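Local coordinates for tail fiber protein (Pseudomonas aeruginosa, PDB 6CL6) that probably recognises receptors on the target cell surface as the trimeric receptor-binding fiber of an R-type pyocin, a contractile injection system, at residues E133-D141 and A158-V166; P319-N330 and T343-T351. All coordinates share one frame; numbering follows the deposited sequence.

Interaction 1 of 2, residues E133-D141 and A158-V166; sequences ELPGGVNLD and ASGANYPIV
A single backbone bridge of the parallel pattern, N139 with A161, joins the connections before and after strand 147-151 of the mixed sheet, and an Asx turn at N139 sits beside it. A161 N donates to V138 O (2.8 Å), and L140 N donates to A161 O in turn (2.9 Å). Upstream, G137 N donates to S159 OG, whose chi1 of 67° swings the hydroxyl over G136 CA.

N139 OD1 is gripped by two donors arriving from opposite faces of its amide plane: N162 ND2 (2.9 Å) across the contact and D141 N (2.9 Å) within the turn, the latter well above the plane. Together they fix the rotation of the N139 amide. The D141 carboxylate stacks on the N162 amide, their planes 19° apart, with D141 OD1 3.3 Å from N162 CG; this carboxylate also forms a salt bridge to R196 on strand 193-199, which probably favours its charged form.

L140 is buried and carries most of the apolar packing across to Y163. Its side chain crosses that of Y163 at about a right angle: CD2 lies over one ring face, offset toward the rim, in a CH-pi contact 4.0 Å from the centroid of the Y163 ring, while CD1 reaches back to Y163 CA and the N162 carbonyl. At the ring's edge stands V138 O. The Y163 hydroxyl comes to rest beside L134, a second buried side chain, against CB and CD1, and Q151 of strand 147-151 is its hydrogen-bond partner in the protein. One water completes this end of the contact, donating to P135 O and accepting from V138 N and, at 2.7 Å, from Y163 OH.

Interaction 2 of 2, residues P319-N330 and T343-T351; sequences PFPTLCLGGYAN and TGFRGATTT
F345 reaches from strand 343-346 across to strand 324-330, and its ring lies flat against a glycine backbone. CB rests on Y328, 3.7 Å from Y328 N. CG, placed anti to the backbone N by a chi1 of 178°, touches the carbonyl carbon of G327. From there the ring spreads over G327 CA, which sits above its centre in a CH-pi contact, 3.6 Å from the centroid of the F345 ring; CD1, CE1 and, more loosely, CE2 all meet G327 CA, while CD2 lies by Y328 N. At the tip, CZ meets C324 SG, which approaches the ring edge near its plane in a sulfur-aromatic contact. The same sulfur packs on A348 CB at 3.5 Å. A353 and I355 of strand 352-357 and A369 of strand 363-371 also touch this phenyl group.

The two ends of the contact are polar. F320 N donates to T350 O (2.8 Å) in the carbonyl plane, and P319 CA adds a CA-H...O contact to the same oxygen. T350 CG2 turns the other way, to within 3.2 Å of T322 O. An ST turn, T351 N to T349 OG1, shapes the chain here. Water bridges C324 N to A348 O, and at the far end a second water accepts from A329 N and lies 2.9 Å from T343 OG1, while A329 CB meets T343 CB.

The strands run at 154° to each other. They are edge strands of two different sheets that meet closely and roughly antiparallel, where the bare backbone of G327 lets the F345 ring lie against it, consistent with the beta-sandwich architecture of H-type lectins, to whose clan this C-terminal family belongs.

In the fold
From the N terminus the chain first passes a five-stranded antiparallel sheet, then reaches interaction 1, where 158-166 returns to 133-141 and closes a short loop containing strand 147-151 and helix 154-159. This ties the connections on both sides of that strand together beside strands 193-199 and 202-208 of the mixed sheet. The chain then runs through an extended region with the iron site at H243 and H245 before interaction 2 brings 343-351 back to 319-330, joining two sheets of the C-terminal domain. The contacts are in series, neither nested nor crossing; the centres of interaction 1 and interaction 2 lie about 131 Å apart. At interaction 2, F345 O also bonds N330 of a neighbouring subunit.

Interaction 1 of 2, residues E133-D141 and A158-V166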
ATOM      1  N   GLU A 133      18.629  10.098  38.732  1.00 17.08           N
ATOM      2  CA  GLU A 133      18.885  10.627  37.399  1.00 19.03           C
ATOM      3  C   GLU A 133      20.108   9.921  36.839  1.00 23.33           C
ATOM      4  O   GLU A 133      21.117   9.794  37.528  1.00 19.02           O
ATOM      5  CB  GLU A 133      19.107  12.128  37.450  1.00 20.06           C
ATOM      6  CG  GLU A 133      17.869  12.898  37.773  1.00 35.73           C
ATOM      7  CD  GLU A 133      16.995  13.099  36.554  1.00 28.07           C
ATOM      8  OE1 GLU A 133      17.553  13.223  35.440  1.00 25.11           O
ATOM      9  OE2 GLU A 133      15.756  13.125  36.712  1.00 18.93           O
ATOM     10  N   LEU A 134      20.006   9.448  35.612  1.00 15.53           N
ATOM     11  CA  LEU A 134      21.133   8.792  34.971  1.00 22.53           C
ATOM     12  C   LEU A 134      22.090   9.849  34.431  1.00 13.65           C
ATOM     13  O   LEU A 134      21.675  10.696  33.639  1.00 15.36           O
ATOM     14  CB  LEU A 134      20.666   7.889  33.846  1.00 17.08           C
ATOM     15  CG  LEU A 134      19.778   6.733  34.270  1.00 16.73           C
ATOM     16  CD1 LEU A 134      19.104   6.106  33.060  1.00 15.41           C
ATOM     17  CD2 LEU A 134      20.557   5.698  35.022  1.00 22.41           C
ATOM     18  N   PRO A 135      23.359   9.811  34.802  1.00 12.91           N
ATOM     19  CA  PRO A 135      24.356  10.713  34.208  1.00 11.36           C
ATOM     20  C   PRO A 135      24.728  10.247  32.815  1.00 16.15           C
ATOM     21  O   PRO A 135      24.086   9.345  32.272  1.00 14.84           O
ATOM     22  CB  PRO A 135      25.533  10.596  35.172  1.00 16.40           C
ATOM     23  CG  PRO A 135      25.464   9.201  35.662  1.00 30.97           C
ATOM     24  CD  PRO A 135      23.979   8.899  35.795  1.00 25.68           C
ATOM     25  N   GLY A 136      25.772  10.845  32.242  1.00 14.62           N
ATOM     26  CA  GLY A 136      26.341  10.325  31.013  1.00 15.60           C
ATOM     27  C   GLY A 136      27.112   9.042  31.256  1.00 19.76           C
ATOM     28  O   GLY A 136      27.385   8.634  32.377  1.00 16.73           O
ATOM     29  N   GLY A 137      27.448   8.377  30.163  1.00 14.84           N
ATOM     30  CA  GLY A 137      28.331   7.218  30.226  1.00 17.75           C
ATOM     31  C   GLY A 137      27.765   5.941  30.809  1.00 16.88           C
ATOM     32  O   GLY A 137      28.535   4.992  31.031  1.00 13.87           O
ATOM     33  N   VAL A 138      26.458   5.853  31.040  1.00 12.20           N
ATOM     34  CA  VAL A 138      25.894   4.692  31.702  1.00 12.08           C
ATOM     35  C   VAL A 138      25.669   3.576  30.699  1.00 17.59           C
ATOM     36  O   VAL A 138      25.104   3.788  29.625  1.00 18.77           O
ATOM     37  CB  VAL A 138      24.585   5.040  32.433  1.00 12.88           C
ATOM     38  CG1 VAL A 138      23.988   3.816  33.054  1.00 19.32           C
ATOM     39  CG2 VAL A 138      24.833   6.120  33.471  1.00 20.51           C
ATOM     40  N   ASN A 139      26.111   2.378  31.057  1.00 11.47           N
ATOM     41  CA  ASN A 139      25.769   1.161  30.330  1.00 17.17           C
ATOM     42  C   ASN A 139      24.519   0.560  30.969  1.00 13.10           C
ATOM     43  O   ASN A 139      24.547   0.124  32.141  1.00 16.68           O
ATOM     44  CB  ASN A 139      26.938   0.191  30.379  1.00 19.15           C
ATOM     45  CG  ASN A 139      26.726  -1.020  29.505  1.00 17.36           C
ATOM     46  OD1 ASN A 139      25.590  -1.365  29.087  1.00 11.47           O
ATOM     47  ND2 ASN A 139      27.816  -1.692  29.196  1.00 21.46           N
ATOM     48  N   LEU A 140      23.413   0.549  30.225  1.00 10.72           N
ATOM     49  CA  LEU A 140      22.175   0.076  30.806  1.00 10.61           C
ATOM     50  C   LEU A 140      22.253  -1.381  31.205  1.00 12.36           C
ATOM     51  O   LEU A 140      21.439  -1.822  32.015  1.00 13.29           O
ATOM     52  CB  LEU A 140      20.991   0.278  29.856  1.00 12.23           C
ATOM     53  CG  LEU A 140      20.661   1.731  29.519  1.00 11.65           C
ATOM     54  CD1 LEU A 140      19.280   1.826  28.897  1.00 11.69           C
ATOM     55  CD2 LEU A 140      20.728   2.668  30.722  1.00 16.66           C
ATOM     56  N   ASP A 141      23.224  -2.131  30.662  1.00 11.99           N
ATOM     57  CA  ASP A 141      23.450  -3.491  31.121  1.00 14.54           C
ATOM     58  C   ASP A 141      23.837  -3.531  32.592  1.00 18.28           C
ATOM     59  O   ASP A 141      23.757  -4.594  33.218  1.00 17.23           O
ATOM     60  CB  ASP A 141      24.573  -4.176  30.307  1.00 15.42           C
ATOM     61  CG  ASP A 141      24.146  -4.592  28.913  1.00 12.97           C
ATOM     62  OD1 ASP A 141      23.048  -4.238  28.478  1.00 13.74           O
ATOM     63  OD2 ASP A 141      24.945  -5.317  28.211  1.00 14.89           O
ATOM     64  N   ALA A 158      23.396   9.369  24.400  1.00 15.61           N
ATOM     65  CA  ALA A 158      24.398   9.213  23.352  1.00 17.05           C
ATOM     66  C   ALA A 158      25.742   8.751  23.897  1.00 24.18           C
ATOM     67  O   ALA A 158      26.440   7.969  23.240  1.00 18.94           O
ATOM     68  CB  ALA A 158      24.555  10.531  22.596  1.00 17.31           C
ATOM     69  N   SER A 159      26.143   9.241  25.070  1.00 17.32           N
ATOM     70  CA  SER A 159      27.426   8.873  25.647  1.00 13.40           C
ATOM     71  C   SER A 159      27.381   7.575  26.455  1.00 17.38           C
ATOM     72  O   SER A 159      28.432   7.095  26.900  1.00 18.28           O
ATOM     73  CB  SER A 159      27.947   9.980  26.559  1.00 12.59           C
ATOM     74  OG  SER A 159      27.113  10.120  27.700  1.00 17.97           O
ATOM     75  N   GLY A 160      26.200   7.030  26.687  1.00 15.91           N
ATOM     76  CA  GLY A 160      26.046   5.767  27.369  1.00 16.12           C
ATOM     77  C   GLY A 160      26.043   4.606  26.397  1.00 18.27           C
ATOM     78  O   GLY A 160      26.409   4.731  25.229  1.00 16.50           O
ATOM     79  N   ALA A 161      25.645   3.444  26.914  1.00 17.95           N
ATOM     80  CA  ALA A 161      25.669   2.216  26.158  1.00 15.93           C
ATOM     81  C   ALA A 161      24.395   1.444  26.422  1.00 12.47           C
ATOM     82  O   ALA A 161      23.818   1.519  27.514  1.00 15.70           O
ATOM     83  CB  ALA A 161      26.872   1.350  26.495  1.00 17.42           C
ATOM     84  N   ASN A 162      23.939   0.733  25.380  1.00 14.88           N
ATOM     85  CA  ASN A 162      22.767  -0.154  25.443  1.00 12.49           C
ATOM     86  C   ASN A 162      21.464   0.574  25.733  1.00 10.98           C
ATOM     87  O   ASN A 162      20.483  -0.043  26.155  1.00 12.74           O
ATOM     88  CB  ASN A 162      23.022  -1.277  26.457  1.00  7.52           C
ATOM     89  CG  ASN A 162      23.960  -2.339  25.906  1.00 19.72           C
ATOM     90  OD1 ASN A 162      23.610  -3.048  24.966  1.00 17.76           O
ATOM     91  ND2 ASN A 162      25.160  -2.423  26.458  1.00 14.94           N
ATOM     92  N   TYR A 163      21.419   1.863  25.487  1.00  9.63           N
ATOM     93  CA  TYR A 163      20.147   2.558  25.350  1.00 13.31           C
ATOM     94  C   TYR A 163      19.492   2.075  24.055  1.00 16.43           C
ATOM     95  O   TYR A 163      20.193   1.819  23.066  1.00 15.19           O
ATOM     96  CB  TYR A 163      20.337   4.067  25.298  1.00 14.71           C
ATOM     97  CG  TYR A 163      20.659   4.745  26.618  1.00  8.10           C
ATOM     98  CD1 TYR A 163      21.928   4.649  27.170  1.00 12.13           C
ATOM     99  CD2 TYR A 163      19.696   5.484  27.290  1.00 20.22           C
ATOM    100  CE1 TYR A 163      22.229   5.286  28.359  1.00 12.20           C
ATOM    101  CE2 TYR A 163      19.986   6.127  28.488  1.00 16.92           C
ATOM    102  CZ  TYR A 163      21.263   6.020  29.010  1.00 16.98           C
ATOM    103  OH  TYR A 163      21.573   6.667  30.201  1.00 14.45           O
ATOM    104  N   PRO A 164      18.169   1.909  24.033  1.00 11.83           N
ATOM    105  CA  PRO A 164      17.525   1.428  22.801  1.00  9.34           C
ATOM    106  C   PRO A 164      17.411   2.474  21.726  1.00 11.14           C
ATOM    107  O   PRO A 164      17.211   2.129  20.554  1.00 11.36           O
ATOM    108  CB  PRO A 164      16.133   0.981  23.275  1.00  7.93           C
ATOM    109  CG  PRO A 164      15.849   1.829  24.475  1.00  9.28           C
ATOM    110  CD  PRO A 164      17.218   2.069  25.137  1.00 10.62           C
ATOM    111  N   ILE A 165      17.516   3.743  22.096  1.00 14.04           N
ATOM    112  CA  ILE A 165      17.373   4.879  21.186  1.00  8.50           C
ATOM    113  C   ILE A 165      18.149   6.010  21.840  1.00 11.39           C
ATOM    114  O   ILE A 165      18.266   6.076  23.074  1.00 15.09           O
ATOM    115  CB  ILE A 165      15.881   5.230  20.973  1.00 10.32           C
ATOM    116  CG1 ILE A 165      15.699   6.308  19.916  1.00 15.23           C
ATOM    117  CG2 ILE A 165      15.250   5.684  22.323  1.00 11.64           C
ATOM    118  CD1 ILE A 165      15.912   5.769  18.494  1.00 11.69           C
ATOM    119  N   VAL A 166      18.717   6.875  21.027  1.00 12.66           N
ATOM    120  CA  VAL A 166      19.429   8.037  21.570  1.00 12.98           C
ATOM    121  C   VAL A 166      18.407   9.110  21.889  1.00 16.27           C
ATOM    122  O   VAL A 166      18.125   9.987  21.057  1.00 12.41           O
ATOM    123  CB  VAL A 166      20.523   8.532  20.618  1.00 20.11           C
ATOM    124  CG1 VAL A 166      21.242   9.755  21.201  1.00 14.89           C
ATOM    125  CG2 VAL A 166      21.514   7.412  20.375  1.00 24.48           C
TER
HETATM  126  O   HOH W   1      24.117   7.664  30.300  1.00 13.76           O

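Interaction 2 of 2, residues P319-N330 and T343-T351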
ATOM      1  N   PRO A 319     -30.338   3.115 -84.724  1.00 26.41           N
ATOM      2  CA  PRO A 319     -30.002   4.468 -85.174  1.00 31.46           C
ATOM      3  C   PRO A 319     -28.617   4.858 -84.708  1.00 29.72           C
ATOM      4  O   PRO A 319     -28.195   4.520 -83.592  1.00 24.42           O
ATOM      5  CB  PRO A 319     -31.072   5.349 -84.499  1.00 27.66           C
ATOM      6  CG  PRO A 319     -32.120   4.414 -84.033  1.00 41.20           C
ATOM      7  CD  PRO A 319     -31.441   3.127 -83.735  1.00 36.85           C
ATOM      8  N   PHE A 320     -27.908   5.570 -85.568  1.00 28.27           N
ATOM      9  CA  PHE A 320     -26.682   6.230 -85.140  1.00 32.42           C
ATOM     10  C   PHE A 320     -27.062   7.381 -84.207  1.00 25.86           C
ATOM     11  O   PHE A 320     -27.963   8.164 -84.533  1.00 30.28           O
ATOM     12  CB  PHE A 320     -25.887   6.749 -86.330  1.00 26.86           C
ATOM     13  CG  PHE A 320     -25.188   5.675 -87.112  1.00 18.85           C
ATOM     14  CD1 PHE A 320     -24.046   5.049 -86.607  1.00 21.24           C
ATOM     15  CD2 PHE A 320     -25.645   5.312 -88.385  1.00 19.60           C
ATOM     16  CE1 PHE A 320     -23.388   4.069 -87.345  1.00 30.25           C
ATOM     17  CE2 PHE A 320     -24.983   4.323 -89.120  1.00 20.21           C
ATOM     18  CZ  PHE A 320     -23.865   3.712 -88.610  1.00 28.09           C
ATOM     19  N   PRO A 321     -26.450   7.485 -83.023  1.00 35.50           N
ATOM     20  CA  PRO A 321     -26.843   8.572 -82.104  1.00 30.96           C
ATOM     21  C   PRO A 321     -26.686   9.961 -82.691  1.00 35.14           C
ATOM     22  O   PRO A 321     -27.518  10.834 -82.415  1.00 33.19           O
ATOM     23  CB  PRO A 321     -25.904   8.352 -80.905  1.00 24.65           C
ATOM     24  CG  PRO A 321     -25.662   6.893 -80.902  1.00 38.24           C
ATOM     25  CD  PRO A 321     -25.600   6.481 -82.356  1.00 44.40           C
ATOM     26  N   THR A 322     -25.663  10.193 -83.513  1.00 25.97           N
ATOM     27  CA  THR A 322     -25.403  11.517 -84.063  1.00 26.73           C
ATOM     28  C   THR A 322     -25.329  11.517 -85.585  1.00 35.96           C
ATOM     29  O   THR A 322     -26.037  12.303 -86.221  1.00 34.04           O
ATOM     30  CB  THR A 322     -24.106  12.077 -83.460  1.00 53.42           C
ATOM     31  OG1 THR A 322     -24.243  12.154 -82.040  1.00 47.05           O
ATOM     32  CG2 THR A 322     -23.816  13.460 -83.997  1.00 52.31           C
ATOM     33  N   LEU A 323     -24.475  10.697 -86.196  1.00 37.03           N
ATOM     34  CA  LEU A 323     -24.411  10.696 -87.651  1.00 31.50           C
ATOM     35  C   LEU A 323     -23.740   9.432 -88.168  1.00 37.07           C
ATOM     36  O   LEU A 323     -22.952   8.797 -87.481  1.00 24.45           O
ATOM     37  CB  LEU A 323     -23.664  11.923 -88.195  1.00 43.26           C
ATOM     38  CG  LEU A 323     -22.144  11.865 -88.256  1.00 32.61           C
ATOM     39  CD1 LEU A 323     -21.593  13.103 -88.939  1.00 43.62           C
ATOM     40  CD2 LEU A 323     -21.544  11.726 -86.862  1.00 48.85           C
ATOM     41  N   CYS A 324     -24.082   9.078 -89.402  1.00 29.44           N
ATOM     42  CA  CYS A 324     -23.362   8.043 -90.131  1.00 29.45           C
ATOM     43  C   CYS A 324     -22.136   8.672 -90.777  1.00 25.48           C
ATOM     44  O   CYS A 324     -22.238   9.726 -91.415  1.00 33.80           O
ATOM     45  CB  CYS A 324     -24.278   7.423 -91.180  1.00 23.93           C
ATOM     46  SG  CYS A 324     -23.439   6.290 -92.258  1.00 24.60           S
ATOM     47  N   LEU A 325     -20.970   8.048 -90.584  1.00 19.10           N
ATOM     48  CA  LEU A 325     -19.720   8.587 -91.111  1.00 31.80           C
ATOM     49  C   LEU A 325     -19.347   8.045 -92.493  1.00 24.88           C
ATOM     50  O   LEU A 325     -18.523   8.655 -93.190  1.00 25.26           O
ATOM     51  CB  LEU A 325     -18.577   8.304 -90.142  1.00 23.42           C
ATOM     52  CG  LEU A 325     -18.604   9.145 -88.861  1.00 28.93           C
ATOM     53  CD1 LEU A 325     -17.539   8.664 -87.887  1.00 27.66           C
ATOM     54  CD2 LEU A 325     -18.424  10.628 -89.182  1.00 22.01           C
ATOM     55  N   GLY A 326     -19.900   6.922 -92.892  1.00 28.77           N
ATOM     56  CA  GLY A 326     -19.543   6.347 -94.174  1.00 29.78           C
ATOM     57  C   GLY A 326     -20.077   4.938 -94.281  1.00 16.19           C
ATOM     58  O   GLY A 326     -20.667   4.401 -93.340  1.00 17.05           O
ATOM     59  N   GLY A 327     -19.868   4.359 -95.459  1.00 17.43           N
ATOM     60  CA  GLY A 327     -20.346   3.017 -95.742  1.00 20.40           C
ATOM     61  C   GLY A 327     -19.970   2.596 -97.146  1.00 22.41           C
ATOM     62  O   GLY A 327     -19.350   3.355 -97.909  1.00 18.49           O
ATOM     63  N   TYR A 328     -20.333   1.352 -97.459  1.00 15.55           N
ATOM     64  CA  TYR A 328     -20.124   0.775 -98.778  1.00 14.94           C
ATOM     65  C   TYR A 328     -21.148  -0.332 -98.982  1.00 15.03           C
ATOM     66  O   TYR A 328     -21.796  -0.787 -98.027  1.00 15.33           O
ATOM     67  CB  TYR A 328     -18.698   0.212 -98.932  1.00 14.54           C
ATOM     68  CG  TYR A 328     -18.518  -1.085 -98.206  1.00 17.56           C
ATOM     69  CD1 TYR A 328     -18.886  -2.291 -98.790  1.00 20.60           C
ATOM     70  CD2 TYR A 328     -17.980  -1.118 -96.915  1.00 19.56           C
ATOM     71  CE1 TYR A 328     -18.750  -3.472 -98.129  1.00 19.96           C
ATOM     72  CE2 TYR A 328     -17.816  -2.304 -96.249  1.00 17.78           C
ATOM     73  CZ  TYR A 328     -18.213  -3.488 -96.856  1.00 26.14           C
ATOM     74  OH  TYR A 328     -18.070  -4.684 -96.197  1.00 28.11           O
ATOM     75  N   ALA A 329     -21.273  -0.777-100.235  1.00 14.80           N
ATOM     76  CA  ALA A 329     -22.066  -1.947-100.561  1.00 14.82           C
ATOM     77  C   ALA A 329     -21.265  -2.905-101.432  1.00 17.79           C
ATOM     78  O   ALA A 329     -20.279  -2.524-102.052  1.00 17.81           O
ATOM     79  CB  ALA A 329     -23.359  -1.549-101.299  1.00 15.04           C
ATOM     80  N   ASN A 330     -21.722  -4.147-101.478  1.00 14.91           N
ATOM     81  CA  ASN A 330     -21.038  -5.252-102.128  1.00 15.47           C
ATOM     82  C   ASN A 330     -22.033  -6.176-102.822  1.00 17.81           C
ATOM     83  O   ASN A 330     -23.081  -6.490-102.252  1.00 14.38           O
ATOM     84  CB  ASN A 330     -20.223  -6.052-101.078  1.00 15.75           C
ATOM     85  CG  ASN A 330     -19.946  -7.476-101.516  1.00 14.17           C
ATOM     86  OD1 ASN A 330     -19.010  -7.741-102.293  1.00 16.23           O
ATOM     87  ND2 ASN A 330     -20.770  -8.389-101.051  1.00 15.17           N
ATOM     88  N   THR A 343     -21.516  -0.490-107.309  1.00 19.48           N
ATOM     89  CA  THR A 343     -22.305  -0.289-106.115  1.00 14.57           C
ATOM     90  C   THR A 343     -22.155   1.142-105.638  1.00 17.08           C
ATOM     91  O   THR A 343     -21.218   1.858-106.009  1.00 19.96           O
ATOM     92  CB  THR A 343     -21.852  -1.246-104.993  1.00 24.31           C
ATOM     93  OG1 THR A 343     -20.492  -0.963-104.666  1.00 15.30           O
ATOM     94  CG2 THR A 343     -21.970  -2.675-105.430  1.00 14.41           C
ATOM     95  N   GLY A 344     -23.069   1.548-104.765  1.00 17.59           N
ATOM     96  CA  GLY A 344     -22.960   2.842-104.132  1.00 20.13           C
ATOM     97  C   GLY A 344     -23.617   2.835-102.767  1.00 21.57           C
ATOM     98  O   GLY A 344     -24.628   2.148-102.537  1.00 18.00           O
ATOM     99  N   PHE A 345     -23.034   3.605-101.854  1.00 16.67           N
ATOM    100  CA  PHE A 345     -23.612   3.865-100.542  1.00 18.27           C
ATOM    101  C   PHE A 345     -23.648   5.375-100.372  1.00 21.98           C
ATOM    102  O   PHE A 345     -22.613   6.041-100.503  1.00 24.67           O
ATOM    103  CB  PHE A 345     -22.784   3.198 -99.453  1.00 16.21           C
ATOM    104  CG  PHE A 345     -23.291   3.445 -98.053  1.00 16.69           C
ATOM    105  CD1 PHE A 345     -23.032   4.635 -97.399  1.00 16.25           C
ATOM    106  CD2 PHE A 345     -24.000   2.460 -97.389  1.00 19.27           C
ATOM    107  CE1 PHE A 345     -23.484   4.847 -96.114  1.00 18.24           C
ATOM    108  CE2 PHE A 345     -24.446   2.661 -96.087  1.00 21.97           C
ATOM    109  CZ  PHE A 345     -24.199   3.868 -95.458  1.00 20.54           C
ATOM    110  N   ARG A 346     -24.832   5.923-100.123  1.00 19.45           N
ATOM    111  CA  ARG A 346     -24.966   7.368-100.071  1.00 22.02           C
ATOM    112  C   ARG A 346     -26.226   7.735 -99.307  1.00 19.59           C
ATOM    113  O   ARG A 346     -27.047   6.879 -98.963  1.00 23.27           O
ATOM    114  CB  ARG A 346     -24.991   7.979-101.473  1.00 30.04           C
ATOM    115  CG  ARG A 346     -26.367   7.973-102.138  1.00 31.82           C
ATOM    116  CD  ARG A 346     -26.281   8.451-103.584  1.00 34.44           C
ATOM    117  NE  ARG A 346     -27.610   8.657-104.181  1.00 34.84           N
ATOM    118  CZ  ARG A 346     -28.317   7.699-104.777  1.00 28.61           C
ATOM    119  NH1 ARG A 346     -27.849   6.464-104.858  1.00 25.87           N
ATOM    120  NH2 ARG A 346     -29.513   7.976-105.294  1.00 31.94           N
ATOM    121  N   GLY A 347     -26.380   9.035 -99.068  1.00 25.75           N
ATOM    122  CA  GLY A 347     -27.611   9.555 -98.518  1.00 36.44           C
ATOM    123  C   GLY A 347     -27.895   9.112 -97.105  1.00 41.03           C
ATOM    124  O   GLY A 347     -29.066   9.000 -96.717  1.00 32.85           O
ATOM    125  N   ALA A 348     -26.857   8.865 -96.319  1.00 24.42           N
ATOM    126  CA  ALA A 348     -27.033   8.316 -94.978  1.00 27.92           C
ATOM    127  C   ALA A 348     -27.536   9.382 -94.013  1.00 39.32           C
ATOM    128  O   ALA A 348     -26.977  10.477 -93.941  1.00 34.13           O
ATOM    129  CB  ALA A 348     -25.715   7.744 -94.466  1.00 21.06           C
ATOM    130  N   THR A 349     -28.576   9.041 -93.259  1.00 29.66           N
ATOM    131  CA  THR A 349     -29.000   9.798 -92.091  1.00 31.64           C
ATOM    132  C   THR A 349     -28.609   8.991 -90.852  1.00 22.45           C
ATOM    133  O   THR A 349     -27.833   8.035 -90.927  1.00 32.54           O
ATOM    134  CB  THR A 349     -30.506  10.084 -92.131  1.00 25.69           C
ATOM    135  OG1 THR A 349     -31.253   8.875 -91.909  1.00 31.32           O
ATOM    136  CG2 THR A 349     -30.900  10.676 -93.482  1.00 31.00           C
ATOM    137  N   THR A 350     -29.167   9.358 -89.691  1.00 24.96           N
ATOM    138  CA  THR A 350     -28.928   8.543 -88.504  1.00 19.78           C
ATOM    139  C   THR A 350     -29.641   7.193 -88.597  1.00 22.32           C
ATOM    140  O   THR A 350     -29.286   6.270 -87.862  1.00 24.60           O
ATOM    141  CB  THR A 350     -29.402   9.258 -87.248  1.00 24.14           C
ATOM    142  OG1 THR A 350     -30.766   9.659 -87.425  1.00 37.52           O
ATOM    143  CG2 THR A 350     -28.535  10.468 -86.970  1.00 39.16           C
ATOM    144  N   THR A 351     -30.634   7.060 -89.487  1.00 21.56           N
ATOM    145  CA  THR A 351     -31.466   5.867 -89.529  1.00 19.87           C
ATOM    146  C   THR A 351     -31.493   5.138 -90.857  1.00 19.54           C
ATOM    147  O   THR A 351     -31.815   3.941 -90.869  1.00 26.76           O
ATOM    148  CB  THR A 351     -32.916   6.225 -89.145  1.00 21.14           C
ATOM    149  OG1 THR A 351     -33.418   7.237 -90.019  1.00 29.71           O
ATOM    150  CG2 THR A 351     -32.979   6.731 -87.697  1.00 23.66           C
TER
HETATM  151  O   HOH W   2     -25.812  10.877 -90.954  1.00 28.98           O
HETATM  152  O   HOH W   3     -19.871   0.705-102.370  1.00 15.30           O